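Local coordinates for hypothetical membrane protein (Corynebacterium glutamicum, PDB 6JSB) that binds heme in its HtaA-type domain and probably passes it on in the heme-uptake machinery of corynebacteria, at residues A[45-50]-A[56-61]; A[79-84]-A[89-94]; A[121-126]-A[132-137]. One frame throughout, in Å; residues are numbered along the deposited sequence.

Interaction 1 (A[45-50]-A[56-61])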
loop_
_atom_site.group_PDB
_atom_site.type_symbol
_atom_site.label_atom_id
_atom_site.label_comp_id
_atom_site.label_asym_id
_atom_site.label_seq_id
_atom_site.Cartn_x
_atom_site.Cartn_y
_atom_site.Cartn_z
ATOM N N GLY A 45 -6.536 3.277 -10.735
ATOM C CA GLY A 45 -7.054 4.452 -10.065
ATOM C C GLY A 45 -6.049 5.120 -9.150
ATOM O O GLY A 45 -6.309 6.233 -8.696
ATOM N N VAL A 46 -4.921 4.483 -8.855
ATOM C CA VAL A 46 -3.890 5.182 -8.083
ATOM C C VAL A 46 -3.357 6.328 -8.929
ATOM O O VAL A 46 -3.131 6.181 -10.135
ATOM C CB VAL A 46 -2.761 4.216 -7.681
ATOM C CG1 VAL A 46 -1.544 4.984 -7.191
ATOM C CG2 VAL A 46 -3.245 3.292 -6.564
ATOM N N GLU A 47 -3.160 7.476 -8.298
ATOM C CA GLU A 47 -2.417 8.576 -8.888
ATOM C C GLU A 47 -1.101 8.749 -8.146
ATOM O O GLU A 47 -1.007 8.516 -6.931
ATOM C CB GLU A 47 -3.221 9.876 -8.793
ATOM C CG GLU A 47 -4.601 9.807 -9.422
ATOM C CD GLU A 47 -4.595 10.121 -10.902
ATOM O OE1 GLU A 47 -3.486 10.292 -11.475
ATOM O OE2 GLU A 47 -5.704 10.201 -11.492
ATOM N N THR A 48 -0.064 9.162 -8.872
ATOM C CA THR A 48 1.229 9.290 -8.194
ATOM C C THR A 48 1.911 10.524 -8.744
ATOM O O THR A 48 1.679 10.905 -9.907
ATOM C CB THR A 48 2.110 8.039 -8.373
ATOM O OG1 THR A 48 3.331 8.136 -7.621
ATOM C CG2 THR A 48 2.435 7.793 -9.831
ATOM N N THR A 49 2.688 11.169 -7.891
ATOM C CA THR A 49 3.525 12.302 -8.310
ATOM C C THR A 49 4.850 12.184 -7.605
ATOM O O THR A 49 4.951 11.596 -6.534
ATOM C CB THR A 49 2.921 13.676 -7.947
ATOM O OG1 THR A 49 2.700 13.776 -6.524
ATOM C CG2 THR A 49 1.530 13.907 -8.619
ATOM N N GLY A 50 5.885 12.779 -8.190
ATOM C CA GLY A 50 7.199 12.750 -7.592
ATOM C C GLY A 50 7.892 11.407 -7.773
ATOM O O GLY A 50 7.295 10.433 -8.202
ATOM N N GLU A 56 4.547 10.429 -3.956
ATOM C CA GLU A 56 3.270 10.293 -3.207
ATOM C C GLU A 56 2.331 9.398 -3.989
ATOM O O GLU A 56 2.407 9.312 -5.235
ATOM C CB GLU A 56 2.620 11.696 -3.050
ATOM C CG GLU A 56 3.459 12.596 -2.126
ATOM C CD GLU A 56 2.828 13.958 -1.928
ATOM O OE1 GLU A 56 3.133 14.830 -2.731
ATOM O OE2 GLU A 56 1.999 14.143 -0.989
ATOM N N PHE A 57 1.433 8.700 -3.270
ATOM C CA PHE A 57 0.379 7.945 -3.936
ATOM C C PHE A 57 -0.967 8.349 -3.376
ATOM O O PHE A 57 -1.107 8.445 -2.141
ATOM C CB PHE A 57 0.504 6.395 -3.671
ATOM C CG PHE A 57 1.787 5.766 -4.109
ATOM C CD1 PHE A 57 2.663 5.255 -3.147
ATOM C CD2 PHE A 57 2.092 5.643 -5.465
ATOM C CE1 PHE A 57 3.876 4.624 -3.526
ATOM C CE2 PHE A 57 3.249 5.014 -5.835
ATOM C CZ PHE A 57 4.161 4.527 -4.887
ATOM N N THR A 58 -1.967 8.527 -4.244
ATOM C CA THR A 58 -3.339 8.626 -3.732
ATOM C C THR A 58 -4.085 7.385 -4.204
ATOM O O THR A 58 -3.879 6.927 -5.334
ATOM C CB THR A 58 -4.107 9.877 -4.203
ATOM O OG1 THR A 58 -4.407 9.737 -5.595
ATOM C CG2 THR A 58 -3.294 11.127 -3.940
ATOM N N TRP A 59 -4.886 6.806 -3.330
ATOM C CA TRP A 59 -5.610 5.589 -3.593
ATOM C C TRP A 59 -7.097 5.913 -3.614
ATOM O O TRP A 59 -7.572 6.609 -2.694
ATOM C CB TRP A 59 -5.324 4.533 -2.472
ATOM C CG TRP A 59 -3.840 4.208 -2.268
ATOM C CD1 TRP A 59 -2.902 4.992 -1.634
ATOM C CD2 TRP A 59 -3.155 2.991 -2.648
ATOM N NE1 TRP A 59 -1.673 4.352 -1.604
ATOM C CE2 TRP A 59 -1.797 3.128 -2.230
ATOM C CE3 TRP A 59 -3.565 1.822 -3.307
ATOM C CZ2 TRP A 59 -0.864 2.135 -2.393
ATOM C CZ3 TRP A 59 -2.598 0.796 -3.508
ATOM C CH2 TRP A 59 -1.271 0.967 -3.057
ATOM N N PRO A 60 -7.862 5.431 -4.599
ATOM C CA PRO A 60 -9.262 5.842 -4.702
ATOM C C PRO A 60 -10.123 5.089 -3.704
ATOM O O PRO A 60 -9.983 3.887 -3.536
ATOM C CB PRO A 60 -9.632 5.463 -6.152
ATOM C CG PRO A 60 -8.711 4.227 -6.456
ATOM C CD PRO A 60 -7.416 4.606 -5.755
ATOM N N VAL A 61 -11.057 5.798 -3.060
ATOM C CA VAL A 61 -12.039 5.147 -2.193
ATOM C C VAL A 61 -13.117 4.489 -3.043
ATOM O O VAL A 61 -13.706 5.118 -3.944
ATOM C CB VAL A 61 -12.671 6.164 -1.232
ATOM C CG1 VAL A 61 -13.882 5.481 -0.452
ATOM C CG2 VAL A 61 -11.581 6.623 -0.270
HETATM O O HOH W 1 -6.522 8.086 -6.428
HETATM O O HOH W 2 4.893 14.256 -4.951
#

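Interaction 2 (A[79-84]-A[89-94]). With HEM (protoporphyrin IX containing Fe), chain C.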
loop_
_atom_site.group_PDB
_atom_site.type_symbol
_atom_site.label_atom_id
_atom_site.label_comp_id
_atom_site.label_asym_id
_atom_site.label_seq_id
_atom_site.Cartn_x
_atom_site.Cartn_y
_atom_site.Cartn_z
ATOM N N GLY A 79 12.925 -4.320 -8.524
ATOM C CA GLY A 79 14.349 -3.999 -8.531
ATOM C C GLY A 79 15.231 -5.238 -8.388
ATOM O O GLY A 79 14.759 -6.377 -8.328
ATOM N N HIS A 80 16.550 -5.015 -8.408
ATOM C CA HIS A 80 17.521 -6.102 -8.263
ATOM C C HIS A 80 17.300 -7.197 -9.313
ATOM O O HIS A 80 17.229 -8.373 -9.001
ATOM C CB HIS A 80 17.503 -6.717 -6.830
ATOM C CG HIS A 80 17.841 -5.720 -5.758
ATOM N ND1 HIS A 80 19.141 -5.337 -5.479
ATOM C CD2 HIS A 80 17.040 -5.058 -4.874
ATOM C CE1 HIS A 80 19.111 -4.436 -4.494
ATOM N NE2 HIS A 80 17.853 -4.260 -4.112
ATOM N N ASN A 81 17.330 -6.802 -10.574
ATOM C CA ASN A 81 17.106 -7.772 -11.636
ATOM C C ASN A 81 18.302 -8.697 -11.831
ATOM O O ASN A 81 19.398 -8.261 -12.187
ATOM C CB ASN A 81 16.787 -7.093 -12.961
ATOM C CG ASN A 81 16.121 -8.073 -13.907
ATOM O OD1 ASN A 81 16.762 -9.050 -14.331
ATOM N ND2 ASN A 81 14.842 -7.886 -14.181
ATOM N N HIS A 82 18.054 -9.994 -11.687
ATOM C CA HIS A 82 19.101 -11.013 -11.678
ATOM C C HIS A 82 19.518 -11.451 -13.076
ATOM O O HIS A 82 20.452 -12.275 -13.224
ATOM C CB HIS A 82 18.547 -12.189 -10.895
ATOM C CG HIS A 82 19.531 -13.277 -10.631
ATOM N ND1 HIS A 82 20.699 -13.063 -9.931
ATOM C CD2 HIS A 82 19.500 -14.596 -10.935
ATOM C CE1 HIS A 82 21.362 -14.206 -9.835
ATOM N NE2 HIS A 82 20.657 -15.149 -10.438
ATOM N N TYR A 83 18.828 -10.978 -14.113
ATOM C CA TYR A 83 19.057 -11.481 -15.475
ATOM C C TYR A 83 19.979 -10.544 -16.242
ATOM O O TYR A 83 19.741 -9.328 -16.257
ATOM C CB TYR A 83 17.708 -11.604 -16.193
ATOM C CG TYR A 83 17.845 -12.003 -17.635
ATOM C CD1 TYR A 83 18.187 -13.299 -17.993
ATOM C CD2 TYR A 83 17.628 -11.073 -18.620
ATOM C CE1 TYR A 83 18.312 -13.671 -19.360
ATOM C CE2 TYR A 83 17.743 -11.404 -19.963
ATOM C CZ TYR A 83 18.089 -12.693 -20.340
ATOM O OH TYR A 83 18.223 -12.988 -21.685
ATOM N N SER A 84 21.003 -11.107 -16.915
ATOM C CA SER A 84 21.937 -10.239 -17.635
ATOM C C SER A 84 22.146 -10.699 -19.071
ATOM O O SER A 84 23.132 -10.296 -19.715
ATOM C CB SER A 84 23.279 -10.155 -16.907
ATOM O OG SER A 84 23.808 -11.433 -16.674
ATOM N N SER A 89 12.697 -9.919 -23.011
ATOM C CA SER A 89 11.430 -10.472 -22.553
ATOM C C SER A 89 11.596 -11.362 -21.318
ATOM O O SER A 89 10.597 -11.687 -20.669
ATOM C CB SER A 89 10.746 -11.236 -23.690
ATOM O OG SER A 89 11.328 -12.498 -23.951
ATOM N N GLN A 90 12.829 -11.758 -20.987
ATOM C CA GLN A 90 13.088 -12.461 -19.723
ATOM C C GLN A 90 13.089 -11.532 -18.520
ATOM O O GLN A 90 12.747 -11.961 -17.405
ATOM C CB GLN A 90 14.442 -13.173 -19.781
ATOM C CG GLN A 90 14.577 -14.162 -20.912
ATOM C CD GLN A 90 13.530 -15.252 -20.820
ATOM O OE1 GLN A 90 13.383 -15.886 -19.783
ATOM N NE2 GLN A 90 12.778 -15.438 -21.879
ATOM N N ALA A 91 13.475 -10.268 -18.696
ATOM C CA ALA A 91 13.670 -9.399 -17.539
ATOM C C ALA A 91 12.495 -9.361 -16.576
ATOM O O ALA A 91 12.751 -9.350 -15.363
ATOM C CB ALA A 91 14.009 -7.962 -17.988
ATOM N N PRO A 92 11.223 -9.328 -17.011
ATOM C CA PRO A 92 10.142 -9.166 -16.041
ATOM C C PRO A 92 10.035 -10.306 -15.051
ATOM O O PRO A 92 9.442 -10.099 -13.974
ATOM C CB PRO A 92 8.890 -9.094 -16.918
ATOM C CG PRO A 92 9.420 -8.479 -18.231
ATOM C CD PRO A 92 10.738 -9.186 -18.405
ATOM N N ASP A 93 10.572 -11.472 -15.395
ATOM C CA ASP A 93 10.516 -12.666 -14.546
ATOM C C ASP A 93 11.719 -12.789 -13.617
ATOM O O ASP A 93 11.869 -13.829 -12.941
ATOM C CB ASP A 93 10.459 -13.899 -15.441
ATOM C CG ASP A 93 9.195 -13.959 -16.278
ATOM O OD1 ASP A 93 8.186 -13.407 -15.848
ATOM O OD2 ASP A 93 9.220 -14.608 -17.347
ATOM N N ASN A 94 12.618 -11.791 -13.598
ATOM C CA ASN A 94 13.874 -11.986 -12.883
ATOM C C ASN A 94 14.199 -10.876 -11.888
ATOM O O ASN A 94 15.364 -10.754 -11.481
ATOM C CB ASN A 94 15.025 -12.176 -13.885
ATOM C CG ASN A 94 15.041 -13.599 -14.441
ATOM O OD1 ASN A 94 15.509 -14.493 -13.766
ATOM N ND2 ASN A 94 14.466 -13.819 -15.620
HETATM C CHA HEM C . 17.267 -2.003 1.898
HETATM C CHB HEM C . 20.175 -4.556 -1.022
HETATM C CHC HEM C . 16.459 -7.610 -1.895
HETATM C CHD HEM C . 13.456 -4.822 0.790
HETATM C C1A HEM C . 18.378 -2.494 1.240
HETATM C C2A HEM C . 19.716 -1.968 1.434
HETATM C C3A HEM C . 20.556 -2.652 0.622
HETATM C C4A HEM C . 19.738 -3.634 -0.090
HETATM C CMA HEM C . 22.095 -2.461 0.457
HETATM C CAA HEM C . 20.059 -0.832 2.420
HETATM C CBA HEM C . 20.060 0.502 1.688
HETATM C CGA HEM C . 20.048 1.626 2.700
HETATM O O1A HEM C . 20.169 2.807 2.269
HETATM O O2A HEM C . 19.900 1.325 3.927
HETATM C C1B HEM C . 19.421 -5.587 -1.510
HETATM C C2B HEM C . 19.903 -6.616 -2.432
HETATM C C3B HEM C . 18.888 -7.465 -2.672
HETATM C C4B HEM C . 17.704 -6.998 -1.938
HETATM C CMB HEM C . 21.373 -6.652 -2.938
HETATM C CAB HEM C . 18.846 -8.733 -3.576
HETATM C CBB HEM C . 19.728 -8.922 -4.562
HETATM C C1C HEM C . 15.310 -7.126 -1.259
HETATM C C2C HEM C . 14.001 -7.730 -1.312
HETATM C C3C HEM C . 13.145 -6.947 -0.614
HETATM C C4C HEM C . 13.918 -5.850 -0.036
HETATM C CMC HEM C . 13.621 -8.981 -2.147
HETATM C CAC HEM C . 11.660 -7.249 -0.507
HETATM C CBC HEM C . 10.815 -6.234 -0.400
HETATM C C1D HEM C . 14.252 -3.831 1.324
HETATM C C2D HEM C . 13.783 -2.808 2.231
HETATM C C3D HEM C . 14.821 -2.009 2.557
HETATM C C4D HEM C . 15.990 -2.492 1.839
HETATM C CMD HEM C . 12.333 -2.751 2.756
HETATM C CAD HEM C . 14.764 -0.777 3.512
HETATM C CBD HEM C . 14.594 0.471 2.606
HETATM C CGD HEM C . 14.490 1.685 3.527
HETATM O O1D HEM C . 15.570 2.070 4.093
HETATM O O2D HEM C . 13.330 2.205 3.677
HETATM N NA HEM C . 18.404 -3.548 0.303
HETATM N NB HEM C . 18.085 -5.836 -1.276
HETATM N NC HEM C . 15.223 -5.990 -0.448
HETATM N ND HEM C . 15.579 -3.582 1.101
HETATM FE FE HEM C . 16.688 -4.659 -0.297
#

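Interaction 3 (A[121-126]-A[132-137]). With HEM (protoporphyrin IX containing Fe), chain C.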
loop_
_atom_site.group_PDB
_atom_site.type_symbol
_atom_site.label_atom_id
_atom_site.label_comp_id
_atom_site.label_asym_id
_atom_site.label_seq_id
_atom_site.Cartn_x
_atom_site.Cartn_y
_atom_site.Cartn_z
ATOM N N SER A 121 4.664 -10.690 -3.103
ATOM C CA SER A 121 6.034 -10.206 -2.902
ATOM C C SER A 121 7.004 -11.381 -2.912
ATOM O O SER A 121 6.805 -12.341 -2.167
ATOM C CB SER A 121 6.119 -9.484 -1.550
ATOM O OG SER A 121 7.443 -8.977 -1.351
ATOM N N ARG A 122 8.082 -11.315 -3.703
ATOM C CA ARG A 122 9.066 -12.388 -3.579
ATOM C C ARG A 122 9.709 -12.373 -2.192
ATOM O O ARG A 122 10.134 -11.320 -1.688
ATOM C CB ARG A 122 10.170 -12.238 -4.624
ATOM C CG ARG A 122 9.662 -12.335 -6.048
ATOM C CD ARG A 122 10.866 -12.457 -6.996
ATOM N NE ARG A 122 10.477 -12.408 -8.402
ATOM C CZ ARG A 122 9.924 -13.410 -9.099
ATOM N NH1 ARG A 122 9.639 -14.613 -8.517
ATOM N NH2 ARG A 122 9.679 -13.234 -10.412
ATOM N N GLU A 123 9.827 -13.572 -1.611
ATOM C CA GLU A 123 10.578 -13.751 -0.367
ATOM C C GLU A 123 12.027 -13.323 -0.547
ATOM O O GLU A 123 12.620 -13.547 -1.606
ATOM C CB GLU A 123 10.503 -15.246 0.000
ATOM C CG GLU A 123 11.114 -15.574 1.377
ATOM C CD GLU A 123 11.076 -17.070 1.667
ATOM O OE1 GLU A 123 11.701 -17.496 2.658
ATOM O OE2 GLU A 123 10.436 -17.806 0.903
ATOM N N PHE A 124 12.602 -12.663 0.466
ATOM C CA PHE A 124 14.051 -12.452 0.451
ATOM C C PHE A 124 14.731 -13.717 0.939
ATOM O O PHE A 124 14.545 -14.120 2.088
ATOM C CB PHE A 124 14.486 -11.261 1.306
ATOM C CG PHE A 124 15.984 -11.071 1.289
ATOM C CD1 PHE A 124 16.603 -10.454 0.211
ATOM C CD2 PHE A 124 16.789 -11.620 2.264
ATOM C CE1 PHE A 124 17.979 -10.329 0.126
ATOM C CE2 PHE A 124 18.190 -11.513 2.184
ATOM C CZ PHE A 124 18.784 -10.838 1.120
ATOM N N VAL A 125 15.509 -14.350 0.063
ATOM C CA VAL A 125 16.267 -15.545 0.437
ATOM C C VAL A 125 17.740 -15.151 0.535
ATOM O O VAL A 125 18.366 -15.292 1.598
ATOM C CB VAL A 125 16.031 -16.685 -0.572
ATOM C CG1 VAL A 125 16.937 -17.890 -0.264
ATOM C CG2 VAL A 125 14.587 -17.117 -0.489
ATOM N N ASP A 126 18.314 -14.659 -0.561
ATOM C CA ASP A 126 19.661 -14.110 -0.574
ATOM C C ASP A 126 19.777 -13.274 -1.835
ATOM O O ASP A 126 18.815 -13.142 -2.600
ATOM C CB ASP A 126 20.748 -15.194 -0.496
ATOM C CG ASP A 126 20.691 -16.181 -1.647
ATOM O OD1 ASP A 126 20.394 -15.803 -2.800
ATOM O OD2 ASP A 126 21.038 -17.370 -1.418
ATOM N N ASP A 132 10.320 -17.471 -4.868
ATOM C CA ASP A 132 8.900 -17.565 -5.169
ATOM C C ASP A 132 8.122 -16.450 -4.452
ATOM O O ASP A 132 8.499 -15.982 -3.363
ATOM C CB ASP A 132 8.345 -18.919 -4.714
ATOM C CG ASP A 132 8.796 -20.082 -5.615
ATOM O OD1 ASP A 132 9.033 -21.201 -5.119
ATOM O OD2 ASP A 132 8.930 -19.832 -6.792
ATOM N N PHE A 133 7.014 -16.044 -5.062
ATOM C CA PHE A 133 6.157 -15.044 -4.423
ATOM C C PHE A 133 5.452 -15.561 -3.154
ATOM O O PHE A 133 4.887 -16.669 -3.139
ATOM C CB PHE A 133 5.097 -14.599 -5.399
ATOM C CG PHE A 133 5.651 -13.783 -6.528
ATOM C CD1 PHE A 133 5.942 -12.461 -6.325
ATOM C CD2 PHE A 133 5.857 -14.351 -7.769
ATOM C CE1 PHE A 133 6.435 -11.688 -7.357
ATOM C CE2 PHE A 133 6.372 -13.579 -8.850
ATOM C CZ PHE A 133 6.656 -12.239 -8.633
ATOM N N LEU A 134 5.477 -14.740 -2.106
ATOM C CA LEU A 134 4.558 -14.834 -0.970
ATOM C C LEU A 134 3.310 -14.046 -1.364
ATOM O O LEU A 134 3.409 -12.979 -1.995
ATOM C CB LEU A 134 5.191 -14.192 0.281
ATOM C CG LEU A 134 6.596 -14.692 0.632
ATOM C CD1 LEU A 134 7.244 -13.882 1.721
ATOM C CD2 LEU A 134 6.481 -16.115 1.078
ATOM N N THR A 135 2.132 -14.556 -1.010
ATOM C CA THR A 135 0.917 -13.839 -1.378
ATOM C C THR A 135 -0.040 -13.829 -0.190
ATOM O O THR A 135 -0.025 -14.730 0.679
ATOM C CB THR A 135 0.187 -14.431 -2.611
ATOM O OG1 THR A 135 -0.234 -15.797 -2.334
ATOM C CG2 THR A 135 1.082 -14.424 -3.878
ATOM N N GLY A 136 -0.928 -12.834 -0.207
ATOM C CA GLY A 136 -1.985 -12.736 0.790
ATOM C C GLY A 136 -3.118 -11.885 0.266
ATOM O O GLY A 136 -2.905 -10.923 -0.484
ATOM N N THR A 137 -4.337 -12.242 0.636
ATOM C CA THR A 137 -5.510 -11.458 0.271
ATOM C C THR A 137 -6.011 -10.757 1.526
ATOM O O THR A 137 -6.303 -11.436 2.529
ATOM C CB THR A 137 -6.602 -12.364 -0.289
ATOM O OG1 THR A 137 -6.113 -12.957 -1.508
ATOM C CG2 THR A 137 -7.886 -11.550 -0.552
HETATM C CHA HEM C . 17.267 -2.003 1.898
HETATM C CHB HEM C . 20.175 -4.556 -1.022
HETATM C CHC HEM C . 16.459 -7.610 -1.895
HETATM C CHD HEM C . 13.456 -4.822 0.790
HETATM C C1A HEM C . 18.378 -2.494 1.240
HETATM C C2A HEM C . 19.716 -1.968 1.434
HETATM C C3A HEM C . 20.556 -2.652 0.622
HETATM C C4A HEM C . 19.738 -3.634 -0.090
HETATM C CMA HEM C . 22.095 -2.461 0.457
HETATM C CAA HEM C . 20.059 -0.832 2.420
HETATM C CBA HEM C . 20.060 0.502 1.688
HETATM C CGA HEM C . 20.048 1.626 2.700
HETATM O O1A HEM C . 20.169 2.807 2.269
HETATM O O2A HEM C . 19.900 1.325 3.927
HETATM C C1B HEM C . 19.421 -5.587 -1.510
HETATM C C2B HEM C . 19.903 -6.616 -2.432
HETATM C C3B HEM C . 18.888 -7.465 -2.672
HETATM C C4B HEM C . 17.704 -6.998 -1.938
HETATM C CMB HEM C . 21.373 -6.652 -2.938
HETATM C CAB HEM C . 18.846 -8.733 -3.576
HETATM C CBB HEM C . 19.728 -8.922 -4.562
HETATM C C1C HEM C . 15.310 -7.126 -1.259
HETATM C C2C HEM C . 14.001 -7.730 -1.312
HETATM C C3C HEM C . 13.145 -6.947 -0.614
HETATM C C4C HEM C . 13.918 -5.850 -0.036
HETATM C CMC HEM C . 13.621 -8.981 -2.147
HETATM C CAC HEM C . 11.660 -7.249 -0.507
HETATM C CBC HEM C . 10.815 -6.234 -0.400
HETATM C C1D HEM C . 14.252 -3.831 1.324
HETATM C C2D HEM C . 13.783 -2.808 2.231
HETATM C C3D HEM C . 14.821 -2.009 2.557
HETATM C C4D HEM C . 15.990 -2.492 1.839
HETATM C CMD HEM C . 12.333 -2.751 2.756
HETATM C CAD HEM C . 14.764 -0.777 3.512
HETATM C CBD HEM C . 14.594 0.471 2.606
HETATM C CGD HEM C . 14.490 1.685 3.527
HETATM O O1D HEM C . 15.570 2.070 4.093
HETATM O O2D HEM C . 13.330 2.205 3.677
HETATM N NA HEM C . 18.404 -3.548 0.303
HETATM N NB HEM C . 18.085 -5.836 -1.276
HETATM N NC HEM C . 15.223 -5.990 -0.448
HETATM N ND HEM C . 15.579 -3.582 1.101
HETATM FE FE HEM C . 16.688 -4.659 -0.297
HETATM O O HOH W 3 9.084 -18.000 -1.473
#

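Interaction 1 (A[45-50]-A[56-61])
Val46 lies across from Trp59 and Phe57 at the start of a two-stranded antiparallel hairpin, strands 47-49 and 56-65. From its CB, which sits near the carbonyl oxygen of Thr58, the side chain forks. CG1, anti to the backbone N (chi1 166°), approaches the Phe57 ring obliquely, 4.1 Å from Phe57 CD2. CG2 makes an off-centre CH-pi contact with the six-membered ring of Trp59, 3.6 Å from Trp59 CE3. A beta-branched valine suits the place because its two methyls can serve two aromatic neighbours at once.

Next along, Glu47 pairs with Thr58 as a hydrogen-bonded pair, Thr58 N donating a hydrogen bond of 2.9 Å to Glu47 O. Thr49 and Glu56 form the second such pair. Between them Thr48 faces Phe57 in a non-hydrogen-bonded pair, their side chains running alongside each other. The torsion of Thr48, with OG1 opposite the backbone N at -176°, swings the hydroxyl to Glu56 O, 2.8 Å from Thr48 OG1. That carbonyl also accepts from Thr49 N, and the two donors approach it from opposite faces of its plane; Arg55 adds a further partner to the hydroxyl.

Two waters stitch the margins. One joins Gly45 O to Thr58 OG1, and another links Thr49 OG1 with Glu56 OE1. Gly45, a glycine with positive phi, packs its backbone on Pro60, with Gly45 O 3.5 Å from Pro60 CD.

The chemistry is thus two-sided: Val46, Phe57 and Trp59 turn to the buried interior, where Trp14 O takes the indole N-H, while Glu47, Thr49, Glu56 and Thr58 make a polar, water-bridged outer surface.

Interaction 2 (A[79-84]-A[89-94])
The ring of Tyr83 carries Gln90 CB over the centre of one face, a CH-pi contact of 3.7 Å between Gln90 CB and the ring centroid, only 11° off the normal. Asp87, in the intervening loop, receives the Gln90 amide in the conformer described and gives its backbone N-H to the Tyr83 hydroxyl, so both partners are tethered to the same residue. The imidazole of His80 has heme C3B over the centre of one face, while His80 CE1 comes within 3.1 Å of heme C2B; its NE2 is bonded to Tyr23, the axial ligand of the iron, and its ND1 to Tyr34. Histidine suits this spot by offering a flat face to the porphyrin and two edge nitrogens to two tyrosines.

The amide of Asn81 is used at both ends. Its ND2 donates to Ala91 O at 2.8 Å, the acceptor lying in the amide plane, while OD1 takes the N-H of Tyr83, 2.8 Å from Asn81 OD1, in an Asx turn that bends the chain out of the strand. Asn94 has the most surface buried here: its CB packs 3.6 Å from Tyr83 CB, and its amide suits the place because ND2 can bond Gln90 O. A nearly straight bond, His82 N to Asn94 O at 2.8 Å and 176°, fastens the two backbones. Ala91 O accepts from Asn94 N as well, on the face away from Asn81 ND2.

The contact closes the loop between strands 68-81 and 95-109, and the short 3-10 segment around Ala91 precedes the latter. His80 and His82 pack against Ile96 of that strand, Asn81 and Ala91 touch Tyr36, and the His80 backbone bonds Ala29 of helix 27-30, while Tyr23 sits on helix 18-24.

Interaction 3 (A[121-126]-A[132-137])
Arg122 and Phe133, with Leu134, bury most of this contact. The guanidinium of Arg122 lies flat on the Phe133 ring, centres 4.1 Å apart and planes 29° from parallel, with Phe133 CZ over the middle of the guanidinium. Arginine suits the place because its flat cation can lie on an aromatic ring. Nearer the backbone, Arg122 CG sits above the same ring, 3.5 Å from Phe133 CE1, so the arginine touches it at two points, with the extended chain arching between them; the bend comes only at the last torsion (chi4 -77°), turning the head over the ring. NH1 is held by Ala131 O, and NE bonds weakly to Phe95 O. Lys120 adds a cation-pi contact to Phe133.

These residues end a beta hairpin made by strands 112-122 and 133-136 of the antiparallel sheet. Ser121 and Leu134 form a hydrogen-bonded pair, Ser121 N to Leu134 O at 2.8 Å and Leu134 N to Ser121 O at 2.7 Å, the latter donor well above the carbonyl plane. Arg122 and Phe133 follow as a non-hydrogen-bonded pair whose CA atoms lie just 4.0 Å apart.

Leu134 uses CD1 against Glu123 CB (3.9 Å), an apolar contact with the aliphatic base of Glu123; the carboxylate of Glu123, at the end of an extended chain, meets a water shared with Asp132 O. That carbonyl also takes the N-H of Glu123, a longer bond of 3.3 Å between Glu123 N and Asp132 O. Past the strand, Phe124 brings CD1 to within 3.5 Å of heme CHC and belongs, with Arg122 and Glu123, to the heme pocket.

In the fold
All three contacts reach one antiparallel sheet; two close hairpins and one closes a loop. Interaction 1 holds the hairpin of strands 47-49 and 56-65, its centre 24 Å from that of interaction 3 on the opposite side of the chain's centre. It is mainly strand pairing, with an aromatic side and a polar one, and its nearest atoms stay about 12 Å or more from the other two. Interactions 2 and 3 touch each other at Asp93 and Arg122, and both reach the heme. Interaction 2 relies on side-chain amides and a CH-pi contact, since one partner is loop; interaction 3 combines two bridges of one strand pair with an arginine-aromatic stack. None is wholly buried: each mixes buried and exposed residues.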